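Local coordinates for protein MHP1 (PDB 2JLN) that takes up 5-aryl-substituted hydantoins across the membrane by sodium-dependent symport, favouring indolylmethyl and benzyl substituents and the L isomer, at residues Val384-Arg396 with Leu454-Leu466. Sequence-based numbering, arbitrary orientation.
Sequences VRRRRISLHDLYR and LFSEAESRNEDYL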
loop_
_atom_site.group_PDB
_atom_site.type_symbol
_atom_site.label_atom_id
_atom_site.label_comp_id
_atom_site.label_asym_id
_atom_site.label_seq_id
_atom_site.Cartn_x
_atom_site.Cartn_y
_atom_site.Cartn_z
ATOM N N VAL A 384 -6.843 -4.538 -23.600
ATOM C CA VAL A 384 -8.197 -4.853 -24.059
ATOM C C VAL A 384 -9.054 -3.609 -24.432
ATOM O O VAL A 384 -9.487 -3.482 -25.568
ATOM C CB VAL A 384 -8.934 -5.695 -22.996
ATOM C CG1 VAL A 384 -10.387 -5.889 -23.361
ATOM C CG2 VAL A 384 -8.250 -7.011 -22.817
ATOM N N ARG A 385 -9.300 -2.696 -23.495
ATOM C CA ARG A 385 -10.201 -1.568 -23.753
ATOM C C ARG A 385 -9.519 -0.359 -24.392
ATOM O O ARG A 385 -10.172 0.524 -24.930
ATOM C CB ARG A 385 -10.924 -1.158 -22.474
ATOM C CG ARG A 385 -11.509 -2.339 -21.820
ATOM C CD ARG A 385 -12.692 -2.021 -21.013
ATOM N NE ARG A 385 -13.042 -3.190 -20.223
ATOM C CZ ARG A 385 -13.920 -4.111 -20.588
ATOM N NH1 ARG A 385 -14.560 -3.983 -21.726
ATOM N NH2 ARG A 385 -14.167 -5.150 -19.801
ATOM N N ARG A 386 -8.198 -0.329 -24.336
ATOM C CA ARG A 386 -7.458 0.770 -24.925
ATOM C C ARG A 386 -7.810 2.079 -24.244
ATOM O O ARG A 386 -8.003 3.108 -24.895
ATOM C CB ARG A 386 -7.688 0.823 -26.434
ATOM C CG ARG A 386 -7.056 -0.370 -27.125
ATOM C CD ARG A 386 -7.109 -0.283 -28.630
ATOM N NE ARG A 386 -6.213 -1.278 -29.225
ATOM C CZ ARG A 386 -6.231 -1.642 -30.509
ATOM N NH1 ARG A 386 -7.114 -1.099 -31.351
ATOM N NH2 ARG A 386 -5.373 -2.560 -30.955
ATOM N N ARG A 387 -7.874 2.027 -22.918
ATOM C CA ARG A 387 -8.109 3.215 -22.108
ATOM C C ARG A 387 -9.489 3.782 -22.362
ATOM O O ARG A 387 -9.766 4.889 -21.979
ATOM C CB ARG A 387 -7.065 4.290 -22.410
ATOM C CG ARG A 387 -5.703 4.042 -21.815
ATOM C CD ARG A 387 -4.659 4.816 -22.603
ATOM N NE ARG A 387 -3.437 5.057 -21.829
ATOM C CZ ARG A 387 -2.438 5.860 -22.210
ATOM N NH1 ARG A 387 -2.501 6.518 -23.376
ATOM N NH2 ARG A 387 -1.373 6.006 -21.418
ATOM N N ARG A 388 -10.365 3.030 -23.003
ATOM C CA ARG A 388 -11.660 3.582 -23.362
ATOM C C ARG A 388 -12.770 3.032 -22.444
ATOM O O ARG A 388 -13.301 1.946 -22.661
ATOM C CB ARG A 388 -11.938 3.324 -24.849
ATOM C CG ARG A 388 -13.139 4.056 -25.418
ATOM C CD ARG A 388 -12.954 4.377 -26.893
ATOM N NE ARG A 388 -13.277 3.254 -27.777
ATOM C CZ ARG A 388 -14.505 2.985 -28.240
ATOM N NH1 ARG A 388 -15.545 3.749 -27.892
ATOM N NH2 ARG A 388 -14.704 1.945 -29.053
ATOM N N ILE A 389 -13.122 3.791 -21.411
ATOM C CA ILE A 389 -14.026 3.269 -20.399
ATOM C C ILE A 389 -15.312 4.089 -20.247
ATOM O O ILE A 389 -15.381 5.238 -20.696
ATOM C CB ILE A 389 -13.317 3.210 -19.076
ATOM C CG1 ILE A 389 -13.307 4.574 -18.418
ATOM C CG2 ILE A 389 -11.898 2.777 -19.286
ATOM C CD1 ILE A 389 -12.996 4.473 -16.972
ATOM N N SER A 390 -16.332 3.504 -19.619
ATOM C CA SER A 390 -17.608 4.196 -19.463
ATOM C C SER A 390 -17.994 4.448 -18.005
ATOM O O SER A 390 -18.645 3.620 -17.398
ATOM C CB SER A 390 -18.725 3.430 -20.178
ATOM O OG SER A 390 -19.986 4.036 -19.967
ATOM N N LEU A 391 -17.624 5.592 -17.444
ATOM C CA LEU A 391 -18.082 5.892 -16.093
ATOM C C LEU A 391 -19.582 5.636 -15.890
ATOM O O LEU A 391 -19.995 5.114 -14.862
ATOM C CB LEU A 391 -17.761 7.324 -15.695
ATOM C CG LEU A 391 -16.341 7.842 -15.808
ATOM C CD1 LEU A 391 -16.166 8.912 -14.779
ATOM C CD2 LEU A 391 -15.376 6.767 -15.560
ATOM N N HIS A 392 -20.401 6.006 -16.861
ATOM C CA HIS A 392 -21.848 5.820 -16.728
ATOM C C HIS A 392 -22.177 4.422 -16.225
ATOM O O HIS A 392 -22.992 4.244 -15.309
ATOM C CB HIS A 392 -22.537 6.079 -18.081
ATOM C CG HIS A 392 -24.019 5.850 -18.078
ATOM N ND1 HIS A 392 -24.912 6.740 -17.508
ATOM C CD2 HIS A 392 -24.769 4.849 -18.603
ATOM C CE1 HIS A 392 -26.141 6.285 -17.669
ATOM N NE2 HIS A 392 -26.082 5.135 -18.322
ATOM N N ASP A 393 -21.529 3.430 -16.819
ATOM C CA ASP A 393 -21.895 2.043 -16.559
ATOM C C ASP A 393 -21.288 1.468 -15.287
ATOM O O ASP A 393 -21.801 0.481 -14.775
ATOM C CB ASP A 393 -21.567 1.151 -17.760
ATOM C CG ASP A 393 -22.303 1.581 -19.035
ATOM O OD1 ASP A 393 -22.129 2.754 -19.453
ATOM O OD2 ASP A 393 -23.038 0.743 -19.624
ATOM N N LEU A 394 -20.213 2.078 -14.782
ATOM C CA LEU A 394 -19.553 1.620 -13.550
ATOM C C LEU A 394 -20.414 1.970 -12.340
ATOM O O LEU A 394 -20.256 1.401 -11.252
ATOM C CB LEU A 394 -18.154 2.243 -13.375
ATOM C CG LEU A 394 -17.008 1.747 -14.249
ATOM C CD1 LEU A 394 -15.860 2.684 -14.222
ATOM C CD2 LEU A 394 -16.546 0.428 -13.792
ATOM N N TYR A 395 -21.328 2.911 -12.509
ATOM C CA TYR A 395 -22.111 3.306 -11.366
ATOM C C TYR A 395 -23.557 2.842 -11.483
ATOM O O TYR A 395 -24.465 3.390 -10.818
ATOM C CB TYR A 395 -22.018 4.807 -11.171
ATOM C CG TYR A 395 -20.695 5.235 -10.646
ATOM C CD1 TYR A 395 -19.705 5.677 -11.502
ATOM C CD2 TYR A 395 -20.423 5.173 -9.290
ATOM C CE1 TYR A 395 -18.475 6.061 -11.018
ATOM C CE2 TYR A 395 -19.186 5.546 -8.789
ATOM C CZ TYR A 395 -18.223 5.991 -9.657
ATOM O OH TYR A 395 -17.005 6.365 -9.170
ATOM N N ARG A 396 -23.765 1.816 -12.309
ATOM C CA ARG A 396 -25.109 1.357 -12.617
ATOM C C ARG A 396 -25.144 -0.145 -12.611
ATOM O O ARG A 396 -24.328 -0.776 -13.242
ATOM C CB ARG A 396 -25.511 1.867 -14.008
ATOM C CG ARG A 396 -26.939 2.421 -14.108
ATOM C CD ARG A 396 -27.067 3.396 -15.267
ATOM N NE ARG A 396 -26.035 4.439 -15.218
ATOM C CZ ARG A 396 -26.079 5.523 -14.435
ATOM N NH1 ARG A 396 -27.109 5.721 -13.614
ATOM N NH2 ARG A 396 -25.093 6.416 -14.468
ATOM N N LEU A 454 -17.884 -4.410 -25.401
ATOM C CA LEU A 454 -16.737 -3.883 -24.662
ATOM C C LEU A 454 -16.771 -2.368 -24.532
ATOM O O LEU A 454 -15.996 -1.798 -23.747
ATOM C CB LEU A 454 -15.421 -4.248 -25.345
ATOM C CG LEU A 454 -14.990 -5.705 -25.464
ATOM C CD1 LEU A 454 -13.595 -5.781 -26.072
ATOM C CD2 LEU A 454 -15.073 -6.420 -24.118
ATOM N N PHE A 455 -17.624 -1.697 -25.310
ATOM C CA PHE A 455 -17.707 -0.228 -25.218
ATOM C C PHE A 455 -19.152 0.209 -25.127
ATOM O O PHE A 455 -20.044 -0.609 -25.310
ATOM C CB PHE A 455 -16.964 0.456 -26.370
ATOM C CG PHE A 455 -15.539 -0.003 -26.514
ATOM C CD1 PHE A 455 -15.220 -1.066 -27.344
ATOM C CD2 PHE A 455 -14.523 0.596 -25.790
ATOM C CE1 PHE A 455 -13.922 -1.514 -27.467
ATOM C CE2 PHE A 455 -13.210 0.153 -25.911
ATOM C CZ PHE A 455 -12.908 -0.902 -26.756
ATOM N N SER A 456 -19.398 1.471 -24.795
ATOM C CA SER A 456 -20.787 1.911 -24.661
ATOM C C SER A 456 -21.031 3.353 -25.099
ATOM O O SER A 456 -20.135 4.203 -25.056
ATOM C CB SER A 456 -21.330 1.656 -23.243
ATOM O OG SER A 456 -21.437 2.837 -22.472
ATOM N N GLU A 457 -22.254 3.619 -25.538
ATOM C CA GLU A 457 -22.599 4.955 -25.986
ATOM C C GLU A 457 -22.547 5.972 -24.840
ATOM O O GLU A 457 -22.187 7.138 -25.050
ATOM C CB GLU A 457 -23.983 4.960 -26.628
ATOM C CG GLU A 457 -24.115 3.998 -27.785
ATOM C CD GLU A 457 -25.207 4.410 -28.767
ATOM O OE1 GLU A 457 -26.375 4.604 -28.340
ATOM O OE2 GLU A 457 -24.889 4.535 -29.974
ATOM N N ALA A 458 -22.901 5.531 -23.633
ATOM C CA ALA A 458 -23.032 6.447 -22.512
ATOM C C ALA A 458 -21.669 6.992 -22.123
ATOM O O ALA A 458 -21.546 7.870 -21.262
ATOM C CB ALA A 458 -23.708 5.759 -21.331
ATOM N N GLU A 459 -20.638 6.480 -22.780
ATOM C CA GLU A 459 -19.292 6.911 -22.469
ATOM C C GLU A 459 -19.034 8.348 -22.881
ATOM O O GLU A 459 -17.948 8.889 -22.663
ATOM C CB GLU A 459 -18.289 6.016 -23.151
ATOM C CG GLU A 459 -18.038 6.365 -24.564
ATOM C CD GLU A 459 -16.620 6.027 -24.933
ATOM O OE1 GLU A 459 -15.697 6.654 -24.339
ATOM O OE2 GLU A 459 -16.438 5.120 -25.791
ATOM N N SER A 460 -20.031 8.970 -23.486
ATOM C CA SER A 460 -19.893 10.355 -23.872
ATOM C C SER A 460 -20.226 11.269 -22.695
ATOM O O SER A 460 -19.879 12.447 -22.710
ATOM C CB SER A 460 -20.758 10.660 -25.086
ATOM O OG SER A 460 -22.045 10.099 -24.910
ATOM N N ARG A 461 -20.863 10.729 -21.660
ATOM C CA ARG A 461 -21.095 11.526 -20.445
ATOM C C ARG A 461 -19.881 11.585 -19.466
ATOM O O ARG A 461 -19.985 12.178 -18.377
ATOM C CB ARG A 461 -22.367 11.067 -19.703
ATOM C CG ARG A 461 -23.560 10.748 -20.616
ATOM C CD ARG A 461 -24.916 10.770 -19.881
ATOM N NE ARG A 461 -24.850 10.319 -18.488
ATOM C CZ ARG A 461 -24.836 11.136 -17.422
ATOM N NH1 ARG A 461 -24.886 12.473 -17.581
ATOM N NH2 ARG A 461 -24.769 10.619 -16.183
ATOM N N ASN A 462 -18.744 10.986 -19.847
ATOM C CA ASN A 462 -17.595 10.875 -18.934
ATOM C C ASN A 462 -17.164 12.221 -18.349
ATOM O O ASN A 462 -16.840 12.337 -17.163
ATOM C CB ASN A 462 -16.386 10.220 -19.623
ATOM C CG ASN A 462 -16.425 8.703 -19.592
ATOM O OD1 ASN A 462 -17.179 8.094 -18.830
ATOM N ND2 ASN A 462 -15.600 8.083 -20.425
ATOM N N GLU A 463 -17.144 13.240 -19.197
ATOM C CA GLU A 463 -16.595 14.513 -18.796
ATOM C C GLU A 463 -17.601 15.262 -17.935
ATOM O O GLU A 463 -17.245 16.173 -17.183
ATOM C CB GLU A 463 -16.180 15.302 -20.026
ATOM C CG GLU A 463 -14.987 14.700 -20.749
ATOM C CD GLU A 463 -13.677 14.968 -20.025
ATOM O OE1 GLU A 463 -13.620 15.931 -19.228
ATOM O OE2 GLU A 463 -12.694 14.223 -20.252
ATOM N N ASP A 464 -18.859 14.845 -18.028
ATOM C CA ASP A 464 -19.901 15.338 -17.138
ATOM C C ASP A 464 -19.562 15.054 -15.681
ATOM O O ASP A 464 -19.800 15.895 -14.827
ATOM C CB ASP A 464 -21.240 14.675 -17.454
ATOM C CG ASP A 464 -21.945 15.278 -18.662
ATOM O OD1 ASP A 464 -21.433 16.245 -19.277
ATOM O OD2 ASP A 464 -23.035 14.757 -18.990
ATOM N N TYR A 465 -19.033 13.863 -15.397
ATOM C CA TYR A 465 -18.641 13.482 -14.030
ATOM C C TYR A 465 -17.490 14.295 -13.425
ATOM O O TYR A 465 -17.399 14.440 -12.201
ATOM C CB TYR A 465 -18.261 12.007 -13.978
ATOM C CG TYR A 465 -19.428 11.093 -14.111
ATOM C CD1 TYR A 465 -19.905 10.741 -15.350
ATOM C CD2 TYR A 465 -20.072 10.596 -12.988
ATOM C CE1 TYR A 465 -20.993 9.906 -15.469
ATOM C CE2 TYR A 465 -21.160 9.760 -13.091
ATOM C CZ TYR A 465 -21.617 9.410 -14.336
ATOM O OH TYR A 465 -22.704 8.579 -14.477
ATOM N N LEU A 466 -16.616 14.815 -14.282
ATOM C CA LEU A 466 -15.415 15.512 -13.835
ATOM C C LEU A 466 -15.415 17.035 -13.989
ATOM O O LEU A 466 -14.979 17.745 -13.071
ATOM C CB LEU A 466 -14.204 14.951 -14.560
ATOM C CG LEU A 466 -14.170 13.474 -14.315
ATOM C CD1 LEU A 466 -13.049 12.851 -15.131
ATOM C CD2 LEU A 466 -13.995 13.305 -12.813
#
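Asn462 bridges Ile389 and Leu391, an example of one side-chain amide binding a neighbouring backbone through both its ends. Its ND2 gives a nearly straight bond to Ile389 O (2.9 Å, 172°), lying in the amide plane, while a lone pair of its OD1 takes the N-H of Leu391 at the first turn of helix 391-394. Replacing it with a leucine would probably leave Ile389 O and Leu391 N without these mates, since that side chain can neither donate nor accept a hydrogen bond.

Hydroxyls carry the second polar cluster. Ser390, the N-cap residue, and Ser456 both donate from OG to Asp393 OD1, from the same face above the carboxylate plane, the Ser456 bond being 3.1 Å long; Ile400 N holds the other oxygen, OD2.

Charge and stacking combine at Arg388. CG stands anti to the backbone N (chi1 -170°) and the chain bends at chi3, laying the guanidinium flat on one face of Phe455, a cation-pi stack with centres 3.8 Å apart and planes at 4°. Near the guanidinium edge, somewhat tilted from its plane, NH1 forms a salt bridge to Glu459 OE2 (2.7 Å).

Apolar packing comes from Leu391: CB sits over a face of Tyr465, 4.3 Å from the ring centroid, in a CH-pi contact, and CD1 lies against Tyr465 CB.

Far from the sodium site, the contact joins the loop after helix 371-384 to the C-terminal tail beyond helix 429-448, with Trp86 of helix 81-86 against Ile389 and Asn462.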